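Local coordinates for circadian clock oscillator protein KaiA (Nostoc sp., PDB 1R5Q) that probably stimulates autophosphorylation of KaiC in the cyanobacterial KaiABC circadian oscillator, its C-terminal domain mediating KaiC binding and homodimerization, at residues 9-14 against 46-51; 38-43 against 90-95. One frame throughout, in Å; residues are numbered along the deposited sequence. Where two conformers were deposited one is given.

Interaction 1. Residues 9-14 against 46-51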
ATOM      1  N   ILE A   9      -5.496  10.189  10.710  1.00 43.70           N
ATOM      2  CA  ILE A   9      -5.875   8.984  11.449  1.00 43.13           C
ATOM      3  C   ILE A   9      -5.930   7.786  10.491  1.00 42.20           C
ATOM      4  O   ILE A   9      -5.345   6.736  10.756  1.00 42.20           O
ATOM      5  CB  ILE A   9      -7.248   9.141  12.161  1.00 43.69           C
ATOM      6  CG1 ILE A   9      -7.101  10.096  13.352  1.00 46.05           C
ATOM      7  CG2 ILE A   9      -7.753   7.773  12.655  1.00 43.57           C
ATOM      8  CD1 ILE A   9      -8.339  10.185  14.226  1.00 46.70           C
ATOM      9  N   LEU A  10      -6.612   7.956   9.363  1.00 40.39           N
ATOM     10  CA  LEU A  10      -6.725   6.878   8.389  1.00 39.14           C
ATOM     11  C   LEU A  10      -5.441   6.665   7.597  1.00 38.97           C
ATOM     12  O   LEU A  10      -5.029   5.523   7.375  1.00 38.94           O
ATOM     13  CB  LEU A  10      -7.881   7.141   7.423  1.00 37.82           C
ATOM     14  CG  LEU A  10      -7.955   6.163   6.251  1.00 36.52           C
ATOM     15  CD1 LEU A  10      -8.129   4.727   6.756  1.00 36.29           C
ATOM     16  CD2 LEU A  10      -9.113   6.581   5.343  1.00 37.19           C
ATOM     17  N   LEU A  11      -4.810   7.755   7.169  1.00 38.77           N
ATOM     18  CA  LEU A  11      -3.582   7.637   6.388  1.00 38.84           C
ATOM     19  C   LEU A  11      -2.471   6.899   7.139  1.00 39.27           C
ATOM     20  O   LEU A  11      -1.624   6.249   6.509  1.00 36.96           O
ATOM     21  CB  LEU A  11      -3.082   9.016   5.935  1.00 38.47           C
ATOM     22  CG  LEU A  11      -3.949   9.791   4.921  1.00 40.65           C
ATOM     23  CD1 LEU A  11      -3.218  11.069   4.465  1.00 39.97           C
ATOM     24  CD2 LEU A  11      -4.244   8.907   3.709  1.00 39.35           C
ATOM     25  N   GLN A  12      -2.459   7.001   8.472  1.00 38.72           N
ATOM     26  CA  GLN A  12      -1.440   6.305   9.265  1.00 38.78           C
ATOM     27  C   GLN A  12      -1.798   4.828   9.382  1.00 38.50           C
ATOM     28  O   GLN A  12      -0.915   3.955   9.363  1.00 38.00           O
ATOM     29  CB  GLN A  12      -1.289   6.931  10.664  1.00 42.03           C
ATOM     30  CG  GLN A  12      -0.412   8.186  10.681  1.00 44.73           C
ATOM     31  CD  GLN A  12       0.951   7.970  10.012  1.00 48.31           C
ATOM     32  OE1 GLN A  12       1.302   8.653   9.035  1.00 50.54           O
ATOM     33  NE2 GLN A  12       1.722   7.019  10.530  1.00 49.59           N
ATOM     34  N   GLN A  13      -3.091   4.540   9.497  1.00 36.91           N
ATOM     35  CA  GLN A  13      -3.541   3.155   9.566  1.00 38.44           C
ATOM     36  C   GLN A  13      -3.212   2.473   8.221  1.00 37.89           C
ATOM     37  O   GLN A  13      -2.738   1.335   8.185  1.00 36.59           O
ATOM     38  CB  GLN A  13      -5.050   3.086   9.834  1.00 41.06           C
ATOM     39  CG  GLN A  13      -5.460   3.547  11.247  1.00 48.31           C
ATOM     40  CD  GLN A  13      -6.972   3.510  11.495  1.00 50.82           C
ATOM     41  OE1 GLN A  13      -7.431   3.721  12.621  1.00 53.32           O
ATOM     42  NE2 GLN A  13      -7.749   3.250  10.439  1.00 53.13           N
ATOM     43  N   LEU A  14      -3.474   3.174   7.116  1.00 35.89           N
ATOM     44  CA  LEU A  14      -3.194   2.624   5.793  1.00 35.78           C
ATOM     45  C   LEU A  14      -1.705   2.360   5.617  1.00 35.06           C
ATOM     46  O   LEU A  14      -1.319   1.343   5.054  1.00 35.33           O
ATOM     47  CB  LEU A  14      -3.698   3.577   4.703  1.00 35.33           C
ATOM     48  CG  LEU A  14      -5.223   3.625   4.642  1.00 34.97           C
ATOM     49  CD1 LEU A  14      -5.670   4.729   3.686  1.00 34.40           C
ATOM     50  CD2 LEU A  14      -5.749   2.272   4.212  1.00 36.59           C
ATOM     51  N   ALA A  46     -12.180   5.440   0.563  1.00 32.54           N
ATOM     52  CA  ALA A  46     -11.814   6.784   1.012  1.00 31.43           C
ATOM     53  C   ALA A  46     -11.385   7.755  -0.095  1.00 31.22           C
ATOM     54  O   ALA A  46     -10.999   8.883   0.197  1.00 31.68           O
ATOM     55  CB  ALA A  46     -10.719   6.707   2.084  1.00 29.83           C
ATOM     56  N   ASN A  47     -11.439   7.311  -1.353  1.00 32.65           N
ATOM     57  CA  ASN A  47     -11.099   8.147  -2.515  1.00 31.39           C
ATOM     58  C   ASN A  47      -9.682   8.684  -2.448  1.00 31.13           C
ATOM     59  O   ASN A  47      -9.397   9.786  -2.908  1.00 31.25           O
ATOM     60  CB  ASN A  47     -12.063   9.336  -2.619  1.00 32.94           C
ATOM     61  CG  ASN A  47     -12.080   9.949  -4.011  1.00 33.54           C
ATOM     62  OD1 ASN A  47     -12.306  11.151  -4.187  1.00 33.40           O
ATOM     63  ND2 ASN A  47     -11.848   9.119  -5.002  1.00 32.41           N
ATOM     64  N   ILE A  48      -8.788   7.906  -1.863  1.00 31.88           N
ATOM     65  CA  ILE A  48      -7.402   8.320  -1.726  1.00 32.16           C
ATOM     66  C   ILE A  48      -6.728   8.319  -3.095  1.00 32.17           C
ATOM     67  O   ILE A  48      -6.822   7.340  -3.817  1.00 31.92           O
ATOM     68  CB  ILE A  48      -6.669   7.364  -0.778  1.00 32.57           C
ATOM     69  CG1 ILE A  48      -7.199   7.589   0.647  1.00 35.01           C
ATOM     70  CG2 ILE A  48      -5.150   7.596  -0.870  1.00 32.49           C
ATOM     71  CD1 ILE A  48      -7.135   6.371   1.487  1.00 35.53           C
ATOM     72  N   PRO A  49      -6.063   9.425  -3.464  1.00 31.64           N
ATOM     73  CA  PRO A  49      -5.371   9.569  -4.743  1.00 32.76           C
ATOM     74  C   PRO A  49      -4.172   8.614  -4.816  1.00 31.75           C
ATOM     75  O   PRO A  49      -3.519   8.339  -3.812  1.00 30.56           O
ATOM     76  CB  PRO A  49      -4.916  11.034  -4.749  1.00 32.14           C
ATOM     77  CG  PRO A  49      -5.774  11.710  -3.729  1.00 34.96           C
ATOM     78  CD  PRO A  49      -5.933  10.655  -2.661  1.00 33.51           C
ATOM     79  N   VAL A  50      -3.874   8.132  -6.010  1.00 32.28           N
ATOM     80  CA  VAL A  50      -2.749   7.223  -6.181  1.00 31.61           C
ATOM     81  C   VAL A  50      -1.419   7.828  -5.714  1.00 31.32           C
ATOM     82  O   VAL A  50      -0.623   7.143  -5.089  1.00 31.11           O
ATOM     83  CB  VAL A  50      -2.658   6.748  -7.661  1.00 34.12           C
ATOM     84  CG1 VAL A  50      -1.339   6.010  -7.908  1.00 32.88           C
ATOM     85  CG2 VAL A  50      -3.834   5.821  -7.960  1.00 34.56           C
ATOM     86  N   PRO A  51      -1.172   9.127  -5.972  1.00 33.15           N
ATOM     87  CA  PRO A  51       0.116   9.683  -5.511  1.00 34.13           C
ATOM     88  C   PRO A  51       0.370   9.503  -4.013  1.00 35.08           C
ATOM     89  O   PRO A  51       1.524   9.407  -3.579  1.00 34.49           O
ATOM     90  CB  PRO A  51       0.025  11.162  -5.895  1.00 33.99           C
ATOM     91  CG  PRO A  51      -0.827  11.114  -7.164  1.00 35.09           C
ATOM     92  CD  PRO A  51      -1.923  10.113  -6.776  1.00 32.53           C
TER

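Interaction 2. Residues 38-43 against 90-95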
ATOM      1  N   LYS A  38      -8.206  -6.042   1.501  1.00 42.59           N
ATOM      2  CA  LYS A  38      -8.715  -5.100   2.495  1.00 42.78           C
ATOM      3  C   LYS A  38      -8.132  -3.698   2.331  1.00 40.41           C
ATOM      4  O   LYS A  38      -8.843  -2.704   2.498  1.00 38.44           O
ATOM      5  CB  LYS A  38      -8.424  -5.608   3.911  1.00 45.69           C
ATOM      6  CG  LYS A  38      -9.246  -6.815   4.318  1.00 50.14           C
ATOM      7  CD  LYS A  38      -9.010  -7.170   5.796  1.00 53.42           C
ATOM      8  CE  LYS A  38      -9.339  -5.996   6.725  1.00 55.57           C
ATOM      9  NZ  LYS A  38      -9.174  -6.348   8.180  1.00 57.96           N
ATOM     10  N   PHE A  39      -6.834  -3.629   2.028  1.00 37.40           N
ATOM     11  CA  PHE A  39      -6.145  -2.362   1.813  1.00 35.81           C
ATOM     12  C   PHE A  39      -6.766  -1.680   0.588  1.00 34.71           C
ATOM     13  O   PHE A  39      -7.033  -0.477   0.594  1.00 33.82           O
ATOM     14  CB  PHE A  39      -4.632  -2.597   1.563  1.00 34.77           C
ATOM     15  CG  PHE A  39      -3.857  -1.331   1.210  1.00 32.47           C
ATOM     16  CD1 PHE A  39      -3.428  -0.459   2.205  1.00 30.29           C
ATOM     17  CD2 PHE A  39      -3.598  -0.997  -0.119  1.00 31.90           C
ATOM     18  CE1 PHE A  39      -2.770   0.710   1.895  1.00 29.79           C
ATOM     19  CE2 PHE A  39      -2.932   0.189  -0.446  1.00 30.40           C
ATOM     20  CZ  PHE A  39      -2.519   1.041   0.556  1.00 31.39           C
ATOM     21  N   ILE A  40      -6.988  -2.455  -0.466  1.00 32.97           N
ATOM     22  CA  ILE A  40      -7.564  -1.907  -1.687  1.00 32.92           C
ATOM     23  C   ILE A  40      -8.967  -1.322  -1.441  1.00 33.57           C
ATOM     24  O   ILE A  40      -9.275  -0.215  -1.871  1.00 31.33           O
ATOM     25  CB  ILE A  40      -7.633  -2.989  -2.785  1.00 32.06           C
ATOM     26  CG1 ILE A  40      -6.201  -3.399  -3.179  1.00 32.49           C
ATOM     27  CG2 ILE A  40      -8.415  -2.481  -3.995  1.00 31.56           C
ATOM     28  CD1 ILE A  40      -5.273  -2.222  -3.559  1.00 32.73           C
ATOM     29  N   ASN A  41      -9.798  -2.069  -0.729  1.00 34.51           N
ATOM     30  CA  ASN A  41     -11.156  -1.614  -0.459  1.00 36.93           C
ATOM     31  C   ASN A  41     -11.162  -0.318   0.363  1.00 35.28           C
ATOM     32  O   ASN A  41     -12.009   0.555   0.159  1.00 36.51           O
ATOM     33  CB  ASN A  41     -11.927  -2.740   0.240  1.00 39.53           C
ATOM     34  CG  ASN A  41     -13.415  -2.445   0.371  1.00 43.26           C
ATOM     35  OD1 ASN A  41     -13.889  -2.089   1.448  1.00 45.17           O
ATOM     36  ND2 ASN A  41     -14.156  -2.597  -0.728  1.00 44.50           N
ATOM     37  N   ALA A  42     -10.200  -0.172   1.264  1.00 34.26           N
ATOM     38  CA  ALA A  42     -10.124   1.023   2.092  1.00 33.87           C
ATOM     39  C   ALA A  42      -9.693   2.260   1.318  1.00 33.39           C
ATOM     40  O   ALA A  42     -10.277   3.324   1.509  1.00 31.94           O
ATOM     41  CB  ALA A  42      -9.177   0.794   3.285  1.00 34.26           C
ATOM     42  N   VAL A  43      -8.666   2.148   0.463  1.00 31.53           N
ATOM     43  CA  VAL A  43      -8.206   3.310  -0.303  1.00 29.32           C
ATOM     44  C   VAL A  43      -9.261   3.659  -1.349  1.00 30.36           C
ATOM     45  O   VAL A  43      -9.421   4.823  -1.722  1.00 29.26           O
ATOM     46  CB  VAL A  43      -6.819   3.063  -1.009  1.00 31.77           C
ATOM     47  CG1 VAL A  43      -5.744   2.777   0.031  1.00 32.39           C
ATOM     48  CG2 VAL A  43      -6.904   1.903  -1.954  1.00 31.36           C
ATOM     49  N   ALA A  90      -2.496  -2.330  -9.768  1.00 26.45           N
ATOM     50  CA  ALA A  90      -3.280  -3.133 -10.708  1.00 27.45           C
ATOM     51  C   ALA A  90      -4.620  -3.497 -10.047  1.00 28.44           C
ATOM     52  O   ALA A  90      -5.671  -3.468 -10.696  1.00 26.92           O
ATOM     53  CB  ALA A  90      -2.524  -4.420 -11.075  1.00 26.72           C
ATOM     54  N   HIS A  91      -4.570  -3.883  -8.768  1.00 28.20           N
ATOM     55  CA  HIS A  91      -5.787  -4.235  -8.027  1.00 28.86           C
ATOM     56  C   HIS A  91      -6.677  -3.014  -7.836  1.00 28.10           C
ATOM     57  O   HIS A  91      -7.895  -3.108  -7.906  1.00 28.81           O
ATOM     58  CB  HIS A  91      -5.455  -4.818  -6.649  1.00 31.59           C
ATOM     59  CG  HIS A  91      -5.145  -6.280  -6.680  1.00 36.64           C
ATOM     60  ND1 HIS A  91      -3.958  -6.776  -7.172  1.00 37.23           N
ATOM     61  CD2 HIS A  91      -5.892  -7.356  -6.338  1.00 39.14           C
ATOM     62  CE1 HIS A  91      -3.987  -8.095  -7.134  1.00 39.17           C
ATOM     63  NE2 HIS A  91      -5.150  -8.474  -6.634  1.00 40.17           N
ATOM     64  N   LEU A  92      -6.065  -1.869  -7.573  1.00 26.63           N
ATOM     65  CA  LEU A  92      -6.854  -0.669  -7.389  1.00 27.97           C
ATOM     66  C   LEU A  92      -7.538  -0.295  -8.708  1.00 27.99           C
ATOM     67  O   LEU A  92      -8.713   0.060  -8.718  1.00 27.40           O
ATOM     68  CB  LEU A  92      -5.987   0.482  -6.869  1.00 26.48           C
ATOM     69  CG  LEU A  92      -6.742   1.759  -6.464  1.00 27.89           C
ATOM     70  CD1 LEU A  92      -7.834   1.413  -5.435  1.00 24.57           C
ATOM     71  CD2 LEU A  92      -5.771   2.777  -5.880  1.00 26.46           C
ATOM     72  N   CYS A  93      -6.807  -0.384  -9.817  0.50 27.35           N
ATOM     73  CA  CYS A  93      -7.378  -0.067 -11.130  0.50 28.06           C
ATOM     74  C   CYS A  93      -8.609  -0.912 -11.429  0.50 28.15           C
ATOM     75  O   CYS A  93      -9.623  -0.412 -11.919  0.50 27.77           O
ATOM     76  CB  CYS A  93      -6.354  -0.311 -12.244  0.50 27.93           C
ATOM     77  SG  CYS A  93      -5.059   0.919 -12.348  0.50 29.71           S
ATOM     78  N   GLU A  94      -8.505  -2.200 -11.139  1.00 28.03           N
ATOM     79  CA  GLU A  94      -9.597  -3.109 -11.397  1.00 30.05           C
ATOM     80  C   GLU A  94     -10.803  -2.828 -10.507  1.00 30.01           C
ATOM     81  O   GLU A  94     -11.928  -3.019 -10.941  1.00 28.13           O
ATOM     82  CB  GLU A  94      -9.132  -4.561 -11.259  1.00 33.26           C
ATOM     83  CG  GLU A  94      -8.207  -5.034 -12.431  1.00 34.51           C
ATOM     84  CD  GLU A  94      -8.912  -5.050 -13.803  1.00 38.91           C
ATOM     85  OE1 GLU A  94      -8.460  -4.329 -14.722  1.00 38.68           O
ATOM     86  OE2 GLU A  94      -9.915  -5.789 -13.961  1.00 38.22           O
ATOM     87  N   ALA A  95     -10.572  -2.376  -9.277  1.00 30.23           N
ATOM     88  CA  ALA A  95     -11.675  -2.055  -8.357  1.00 31.77           C
ATOM     89  C   ALA A  95     -12.469  -0.918  -8.994  1.00 32.18           C
ATOM     90  O   ALA A  95     -13.698  -0.969  -9.105  1.00 32.54           O
ATOM     91  CB  ALA A  95     -11.119  -1.612  -6.978  1.00 29.75           C
TER

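Interaction 1. Residues 9-14 against 46-51
Ile48 points its CD1 methyl at the ends of Leu10, Leu11 and Leu14 on helix 8-24, and this one atom takes part in three of the four side-chain contacts. CG1 stands anti to the carbonyl carbon (chi1 -70°) and the chain runs on extended through chi2, which carries CD1 away from the backbone and out to the helix. Leu14 and Ile48 reach toward each other tip to tip, although the modelled spacing of their CD1 methyls is too short to be trusted. Both are buried, and Val43 of helix 33-45 touches both, closing this tight corner. Leu11 approaches more loosely, its CD2 lying 4.4 Å from Ile48 CD1. All of this is apolar. The segment 46-51 is the link between helices 33-45 and 50-67 of the four-helix bundle: Asn47, at positive phi (58°), ends the first in a Schellman motif, and Pro49 is the N-cap of the second. Ile48 lies between the two, its side chain directed at helix 8-24. Toward the outside the contact thins to a single pair, Leu10 CD2 against Ala46 CB at 3.6 Å. The same CD2 methyl is also 4.3 Å from Ile48 CD1, bridging the inner and outer parts. Both Leu10 and Ala46 remain partly exposed, and the backbones stay well apart, with 9.0 Å between Leu10 CA and Ala46 CA.

Interaction 2. Residues 38-43 against 90-95
Ile40 lies over the backbone of helix 82-100 at His91, its CG1 3.8 Å from His91 CB and the two side chains crossing at about a right angle. The branches then divide the work. CD1 bends back along the partner helix, 4.1 Å from Leu92 N, because chi2 is folded at -53° and not extended. CG2 faces the following turn, where Ala95 offers it a single methyl, CB, at 4.1 Å. His91 takes part through its CB, while the imidazole ND1 is hydrogen-bonded to the backbone O of Asp87. The segments belong to helices 33-45 and 82-100 of the four-helix bundle, whose axes here approach to 9.8 Å and cross at -53°; Ile40 and Leu92 account for most of the surface buried between them. Leu92 reaches across to helix 33-45: CG is anti to the backbone N (chi1 -173°), and CD1 comes to 3.6 Å from Val43 CG2. Those two side chains meet at a slant, and Leu92 CD1 is also 4.2 Å from Ile40 CG2, joining the two halves into one apolar layer. Ile88, a turn earlier on helix 82-100, adds to the packing on Ile40. An alanine in place of Ile40 would probably open a gap over His91 CB and Ala95 CB and leave Leu92 with Val43 as its main support from helix 33-45. Val43 turns its CG1 the other way, over one face of the Phe39 ring.

In the fold
Helix 33-45 is shared by the two contacts, whose centres are about 12 Å apart, each about 9 Å from the centre of the chain. It forms one side of interaction 2, facing helix 82-100, while interaction 1 brings helix 8-24 against the turn at its C-terminal end. They touch directly: Ile48 N is 3.2 Å from Val43 O, a probable hydrogen bond at the helix end, and Leu14 CD2 packs 3.8 Å from Ala42 CB. Leu14 O also lies 3.5 Å from Phe39 CE1. Val43 thus belongs to both neighbourhoods, and the segments alternate along the chain. Both contacts belong to the KaiA C-terminal domain, the part that mediates KaiC binding and homodimerization.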